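Long-range contacts in putative mandelate racemase (Bordetella bronchiseptica, PDB 3OZM), which probably acts on sugar-derived diacids as a member of the magnesium-dependent mandelate racemase group of the enolase superfamily, and is seen here holding D-xylaric acid: residues Y142-Y147 and M327-I332; G138-A143 and G166-K171. All blocks are in the same frame, centred on the assembly; numbering follows the deposited sequence.

Contact 1 of 2, residues Y142-Y147 and M327-I332; sequences YASSIY and MFEWDI. With DXL (D-xylaric acid), chain J.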
loop_
_atom_site.group_PDB
_atom_site.type_symbol
_atom_site.label_atom_id
_atom_site.label_comp_id
_atom_site.label_asym_id
_atom_site.label_seq_id
_atom_site.Cartn_x
_atom_site.Cartn_y
_atom_site.Cartn_z
ATOM N N TYR A 142 -15.036 2.761 -18.307
ATOM C CA TYR A 142 -16.311 2.203 -18.730
ATOM C C TYR A 142 -17.458 3.168 -18.462
ATOM O O TYR A 142 -17.425 3.942 -17.499
ATOM C CB TYR A 142 -16.563 0.807 -18.128
ATOM C CG TYR A 142 -16.953 0.727 -16.656
ATOM C CD1 TYR A 142 -18.279 0.888 -16.252
ATOM C CD2 TYR A 142 -15.994 0.437 -15.680
ATOM C CE1 TYR A 142 -18.643 0.775 -14.905
ATOM C CE2 TYR A 142 -16.340 0.318 -14.341
ATOM C CZ TYR A 142 -17.666 0.482 -13.957
ATOM O OH TYR A 142 -18.014 0.364 -12.625
ATOM N N ALA A 143 -18.454 3.131 -19.343
ATOM C CA ALA A 143 -19.647 3.959 -19.222
ATOM C C ALA A 143 -20.605 3.358 -18.199
ATOM O O ALA A 143 -21.077 2.239 -18.362
ATOM C CB ALA A 143 -20.338 4.085 -20.585
ATOM N N SER A 144 -20.878 4.117 -17.140
ATOM C CA SER A 144 -21.710 3.664 -16.034
ATOM C C SER A 144 -22.953 4.549 -15.927
ATOM O O SER A 144 -22.830 5.744 -15.642
ATOM C CB SER A 144 -20.894 3.785 -14.745
ATOM O OG SER A 144 -21.560 3.191 -13.646
ATOM N N SER A 145 -24.152 4.012 -16.149
ATOM C CA SER A 145 -24.423 2.645 -16.570
ATOM C C SER A 145 -25.695 2.729 -17.393
ATOM O O SER A 145 -26.305 3.797 -17.499
ATOM C CB SER A 145 -24.734 1.737 -15.373
ATOM O OG SER A 145 -23.590 1.478 -14.580
ATOM N N ILE A 146 -26.100 1.596 -17.948
ATOM C CA ILE A 146 -27.416 1.448 -18.555
ATOM C C ILE A 146 -28.351 0.894 -17.484
ATOM O O ILE A 146 -28.073 -0.152 -16.910
ATOM C CB ILE A 146 -27.326 0.519 -19.773
ATOM C CG1 ILE A 146 -26.374 1.125 -20.809
ATOM C CG2 ILE A 146 -28.713 0.251 -20.362
ATOM C CD1 ILE A 146 -25.956 0.161 -21.903
ATOM N N TYR A 147 -29.439 1.610 -17.197
ATOM C CA TYR A 147 -30.244 1.344 -16.000
ATOM C C TYR A 147 -31.486 0.489 -16.267
ATOM O O TYR A 147 -31.687 0.014 -17.382
ATOM C CB TYR A 147 -30.616 2.661 -15.299
ATOM C CG TYR A 147 -29.502 3.164 -14.409
ATOM C CD1 TYR A 147 -28.358 3.737 -14.954
ATOM C CD2 TYR A 147 -29.577 3.035 -13.029
ATOM C CE1 TYR A 147 -27.319 4.177 -14.139
ATOM C CE2 TYR A 147 -28.561 3.480 -12.213
ATOM C CZ TYR A 147 -27.432 4.049 -12.772
ATOM O OH TYR A 147 -26.410 4.478 -11.950
ATOM N N MET A 327 -10.336 -0.715 -15.337
ATOM C CA MET A 327 -11.718 -0.810 -15.792
ATOM C C MET A 327 -12.376 0.275 -14.976
ATOM O O MET A 327 -13.023 0.020 -13.959
ATOM C CB MET A 327 -12.310 -2.206 -15.503
ATOM C CG MET A 327 -13.746 -2.392 -15.979
ATOM S SD MET A 327 -13.937 -2.058 -17.756
ATOM C CE MET A 327 -13.016 -3.425 -18.468
ATOM N N PHE A 328 -12.158 1.504 -15.415
ATOM C CA PHE A 328 -12.418 2.672 -14.579
ATOM C C PHE A 328 -13.836 3.243 -14.751
ATOM O O PHE A 328 -14.214 3.672 -15.842
ATOM C CB PHE A 328 -11.389 3.763 -14.857
ATOM C CG PHE A 328 -11.496 4.915 -13.918
ATOM C CD1 PHE A 328 -10.965 4.822 -12.637
ATOM C CD2 PHE A 328 -12.156 6.073 -14.292
ATOM C CE1 PHE A 328 -11.081 5.871 -11.745
ATOM C CE2 PHE A 328 -12.270 7.134 -13.409
ATOM C CZ PHE A 328 -11.719 7.031 -12.130
ATOM N N GLU A 329 -14.605 3.256 -13.670
ATOM C CA GLU A 329 -16.007 3.661 -13.729
ATOM C C GLU A 329 -16.153 5.151 -14.018
ATOM O O GLU A 329 -15.605 5.982 -13.299
ATOM C CB GLU A 329 -16.723 3.342 -12.412
ATOM C CG GLU A 329 -18.212 3.689 -12.445
ATOM C CD GLU A 329 -18.979 3.201 -11.241
ATOM O OE1 GLU A 329 -18.391 3.098 -10.142
ATOM O OE2 GLU A 329 -20.197 2.945 -11.400
ATOM N N TRP A 330 -16.914 5.475 -15.060
ATOM C CA TRP A 330 -17.227 6.864 -15.381
ATOM C C TRP A 330 -18.746 7.070 -15.526
ATOM O O TRP A 330 -19.360 6.610 -16.498
ATOM C CB TRP A 330 -16.505 7.310 -16.662
ATOM C CG TRP A 330 -16.509 8.808 -16.770
ATOM C CD1 TRP A 330 -17.568 9.602 -17.119
ATOM C CD2 TRP A 330 -15.420 9.699 -16.467
ATOM N NE1 TRP A 330 -17.203 10.928 -17.054
ATOM C CE2 TRP A 330 -15.892 11.015 -16.664
ATOM C CE3 TRP A 330 -14.094 9.511 -16.066
ATOM C CZ2 TRP A 330 -15.083 12.136 -16.473
ATOM C CZ3 TRP A 330 -13.290 10.630 -15.872
ATOM C CH2 TRP A 330 -13.790 11.923 -16.077
ATOM N N ASP A 331 -19.330 7.726 -14.533
ATOM C CA ASP A 331 -20.742 8.127 -14.510
ATOM C C ASP A 331 -21.108 8.915 -15.765
ATOM O O ASP A 331 -20.613 10.025 -15.965
ATOM C CB ASP A 331 -20.966 8.999 -13.273
ATOM C CG ASP A 331 -22.423 9.395 -13.057
ATOM O OD1 ASP A 331 -23.300 9.145 -13.926
ATOM O OD2 ASP A 331 -22.683 9.976 -11.980
ATOM N N ILE A 332 -21.949 8.327 -16.617
ATOM C CA ILE A 332 -22.464 9.028 -17.791
ATOM C C ILE A 332 -23.926 9.473 -17.639
ATOM O O ILE A 332 -24.544 9.922 -18.603
ATOM C CB ILE A 332 -22.276 8.207 -19.099
ATOM C CG1 ILE A 332 -22.762 6.761 -18.942
ATOM C CG2 ILE A 332 -20.808 8.166 -19.506
ATOM C CD1 ILE A 332 -24.271 6.607 -18.712
HETATM O OAA DXL J . -26.641 3.976 -9.441
HETATM O OAB DXL J . -25.796 4.670 -6.943
HETATM O OAC DXL J . -24.052 0.804 -7.946
HETATM O OAD DXL J . -21.921 3.115 -9.714
HETATM O OAE DXL J . -26.834 1.877 -8.762
HETATM C CAF DXL J . -26.408 3.050 -8.646
HETATM C CAG DXL J . -25.521 3.345 -7.433
HETATM C CAH DXL J . -24.038 3.278 -7.841
HETATM C CAI DXL J . -23.749 2.009 -8.664
HETATM C CAJ DXL J . -22.346 2.010 -9.313
HETATM O OAK DXL J . -21.728 0.927 -9.444
HETATM O OAL DXL J . -23.222 3.404 -6.670
#
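Four backbone hydrogen bonds join Y142-Y147 to M327-I332 as parallel strands, Y142 level with E329, A143 with W330 and S144 with D331. Within these segments the first bond runs from Y142 N to F328 O (2.8 Å). Y142 O then accepts from W330 N, S144 N gives to W330 O, and S144 O takes I332 N at 2.9 Å. The short segments run 54° apart, a strong twist.

This pairing closes the barrel of the enolase C-terminal domain, strand 328-331 being its last and strand 139-146 its first, and, as alternate residues, Y142, S144, E329 and D331 point to its inner face. Polar contacts gather there. S144 OG, swung anti to its own N (chi1 -172°), donates at 2.6 Å to the anti lone pair of E329 OE2, the one turned away from OE1, and S145 OG in turn donates to S144 OG. The extended side chain of E329 carries its carboxylate to the ligand, where OE2 and DXL OAD are 2.4 Å apart, so close that one acid group probably holds a proton between them. Y147 OH donates to DXL OAA at 2.6 Å, an oxygen lying at the edge of the ring.

The Y142 ring gathers the remaining inner contacts. E329 CA makes a CH-pi contact over one face, 3.7 Å from the centroid, and the carbonyl M327 O lies at the ring edge. A flexible methionine suits the adjoining spot: bent at chi2 and chi3, M327 lays CG 3.6 Å from Y142 CD2 and sets SD obliquely beside the ring. On the helix side small A143 leaves room for I332, and W162 of helix 152-164 touches both.

Contact 2 of 2, residues G138-A143 and G166-K171; sequences GVRAYA and GFTAAK. With DXL (D-xylaric acid), chain J.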
loop_
_atom_site.group_PDB
_atom_site.type_symbol
_atom_site.label_atom_id
_atom_site.label_comp_id
_atom_site.label_asym_id
_atom_site.label_seq_id
_atom_site.Cartn_x
_atom_site.Cartn_y
_atom_site.Cartn_z
ATOM N N GLY A 138 -2.687 6.103 -20.340
ATOM C CA GLY A 138 -4.051 6.443 -19.976
ATOM C C GLY A 138 -4.751 5.265 -19.337
ATOM O O GLY A 138 -4.243 4.143 -19.359
ATOM N N VAL A 139 -5.930 5.536 -18.791
ATOM C CA VAL A 139 -6.709 4.551 -18.048
ATOM C C VAL A 139 -7.995 4.166 -18.790
ATOM O O VAL A 139 -8.826 5.020 -19.096
ATOM C CB VAL A 139 -7.054 5.112 -16.653
ATOM C CG1 VAL A 139 -8.017 4.205 -15.909
ATOM C CG2 VAL A 139 -5.770 5.328 -15.855
ATOM N N ARG A 140 -8.159 2.878 -19.072
ATOM C CA ARG A 140 -9.377 2.406 -19.738
ATOM C C ARG A 140 -10.622 2.619 -18.873
ATOM O O ARG A 140 -10.695 2.132 -17.734
ATOM C CB ARG A 140 -9.262 0.932 -20.113
ATOM C CG ARG A 140 -10.518 0.389 -20.803
ATOM C CD ARG A 140 -10.644 -1.098 -20.623
ATOM N NE ARG A 140 -11.368 -1.692 -21.738
ATOM C CZ ARG A 140 -11.353 -2.982 -22.010
ATOM N NH1 ARG A 140 -10.640 -3.801 -21.239
ATOM N NH2 ARG A 140 -12.034 -3.448 -23.053
ATOM N N ALA A 141 -11.604 3.335 -19.426
ATOM C CA ALA A 141 -12.831 3.678 -18.703
ATOM C C ALA A 141 -14.022 2.842 -19.158
ATOM O O ALA A 141 -14.024 2.289 -20.257
ATOM C CB ALA A 141 -13.149 5.155 -18.873
ATOM N N TYR A 142 -15.036 2.761 -18.307
ATOM C CA TYR A 142 -16.311 2.203 -18.730
ATOM C C TYR A 142 -17.458 3.168 -18.462
ATOM O O TYR A 142 -17.425 3.942 -17.499
ATOM C CB TYR A 142 -16.563 0.807 -18.128
ATOM C CG TYR A 142 -16.953 0.727 -16.656
ATOM C CD1 TYR A 142 -18.279 0.888 -16.252
ATOM C CD2 TYR A 142 -15.994 0.437 -15.680
ATOM C CE1 TYR A 142 -18.643 0.775 -14.905
ATOM C CE2 TYR A 142 -16.340 0.318 -14.341
ATOM C CZ TYR A 142 -17.666 0.482 -13.957
ATOM O OH TYR A 142 -18.014 0.364 -12.625
ATOM N N ALA A 143 -18.454 3.131 -19.343
ATOM C CA ALA A 143 -19.647 3.959 -19.222
ATOM C C ALA A 143 -20.605 3.358 -18.199
ATOM O O ALA A 143 -21.077 2.239 -18.362
ATOM C CB ALA A 143 -20.338 4.085 -20.585
ATOM N N GLY A 166 -16.773 6.510 -27.761
ATOM C CA GLY A 166 -15.394 6.127 -27.512
ATOM C C GLY A 166 -15.176 5.104 -26.401
ATOM O O GLY A 166 -14.058 4.640 -26.206
ATOM N N PHE A 167 -16.225 4.762 -25.661
ATOM C CA PHE A 167 -16.097 3.751 -24.608
ATOM C C PHE A 167 -15.839 2.355 -25.170
ATOM O O PHE A 167 -16.451 1.954 -26.164
ATOM C CB PHE A 167 -17.338 3.741 -23.706
ATOM C CG PHE A 167 -17.397 4.902 -22.754
ATOM C CD1 PHE A 167 -16.683 4.869 -21.558
ATOM C CD2 PHE A 167 -18.148 6.026 -23.052
ATOM C CE1 PHE A 167 -16.727 5.921 -20.676
ATOM C CE2 PHE A 167 -18.195 7.094 -22.170
ATOM C CZ PHE A 167 -17.482 7.047 -20.980
ATOM N N THR A 168 -14.941 1.614 -24.527
ATOM C CA THR A 168 -14.663 0.230 -24.920
ATOM C C THR A 168 -15.294 -0.760 -23.943
ATOM O O THR A 168 -15.009 -1.959 -23.979
ATOM C CB THR A 168 -13.139 -0.040 -24.996
ATOM O OG1 THR A 168 -12.556 0.078 -23.685
ATOM C CG2 THR A 168 -12.473 0.941 -25.948
ATOM N N ALA A 169 -16.150 -0.247 -23.070
ATOM C CA ALA A 169 -16.764 -1.062 -22.026
ATOM C C ALA A 169 -17.900 -0.271 -21.418
ATOM O O ALA A 169 -17.881 0.961 -21.452
ATOM C CB ALA A 169 -15.728 -1.412 -20.954
ATOM N N ALA A 170 -18.879 -0.964 -20.850
ATOM C CA ALA A 170 -20.034 -0.311 -20.255
ATOM C C ALA A 170 -20.720 -1.270 -19.288
ATOM O O ALA A 170 -20.507 -2.481 -19.351
ATOM C CB ALA A 170 -21.001 0.143 -21.340
ATOM N N LYS A 171 -21.542 -0.725 -18.396
ATOM C CA LYS A 171 -22.172 -1.526 -17.345
ATOM C C LYS A 171 -23.701 -1.474 -17.419
ATOM O O LYS A 171 -24.281 -0.414 -17.689
ATOM C CB LYS A 171 -21.694 -1.050 -15.960
ATOM C CG LYS A 171 -22.146 -1.961 -14.818
ATOM C CD LYS A 171 -21.277 -1.800 -13.547
ATOM C CE LYS A 171 -21.624 -0.518 -12.752
ATOM N NZ LYS A 171 -20.649 -0.316 -11.623
HETATM O OAA DXL J . -26.641 3.976 -9.441
HETATM O OAB DXL J . -25.796 4.670 -6.943
HETATM O OAC DXL J . -24.052 0.804 -7.946
HETATM O OAD DXL J . -21.921 3.115 -9.714
HETATM O OAE DXL J . -26.834 1.877 -8.762
HETATM C CAF DXL J . -26.408 3.050 -8.646
HETATM C CAG DXL J . -25.521 3.345 -7.433
HETATM C CAH DXL J . -24.038 3.278 -7.841
HETATM C CAI DXL J . -23.749 2.009 -8.664
HETATM C CAJ DXL J . -22.346 2.010 -9.313
HETATM O OAK DXL J . -21.728 0.927 -9.444
HETATM O OAL DXL J . -23.222 3.404 -6.670
HETATM O O HOH W 1 -13.010 2.679 -22.709
#
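F167 lies flat against A143 in this beta-alpha-beta unit, where the chain leaves strand 139-146, passes through helix 152-164 and returns as parallel strand 169-173. The methyl of A143 stands over the centre of the F167 ring in a CH-pi contact, 3.7 Å from the centroid and only 9° off the normal; the short alanine side chain lets the ring lie close to the strand. A141 O meets the same ring at its edge. Before F167, G166 ends the helix in a Schellman motif, its positive phi being easy for glycine.

A143 and A170 are small enough for their CA atoms to lie 4.4 Å apart. A169 CB packs 3.7 Å from Y142 CB. A143 N gives to A169 O, and A143 O receives K171 N. Just before strand 169-173 a water bridges the backbones, donating to A141 O and accepting from T168 N.

R140 reaches across this end, its chain extended from CG to NE; NE donates to T168 OG1 at 2.9 Å, almost in the guanidinium plane, and NH2 adds a weak bond to T168 O.

At the other end K171 crosses the Y142 ring obliquely, CB 3.7 Å from CE1, and its long chain, bent at chi3 (77°), delivers NZ to the ligand. There NZ, also salt-bridged to E227, donates to Y142 OH at 2.9 Å and to DXL OAK at 2.7 Å.

How the contacts relate
Contacts 1 and 2 have centres 7 Å apart and share Y142 and A143, because strand 139-146 belongs to both pairs, with strands 169-173 and 328-331 on its two sides. Along the chain, strand 169-173 follows after one helix, whereas segment 327-332 arrives some 180 residues after segment 142-147, beyond the remaining barrel strands. Contact 2 is therefore a local crossover, and contact 1 the long-range closure of the barrel. The backbone extends each ladder: F328 N lies 2.8 Å from R140 O, and I146 N 2.7 Å from K171 O, both probable hydrogen bonds. These strands, with the loop after the first, place Y147, K171 and E329 at one D-xylaric acid, near the bound magnesium ion.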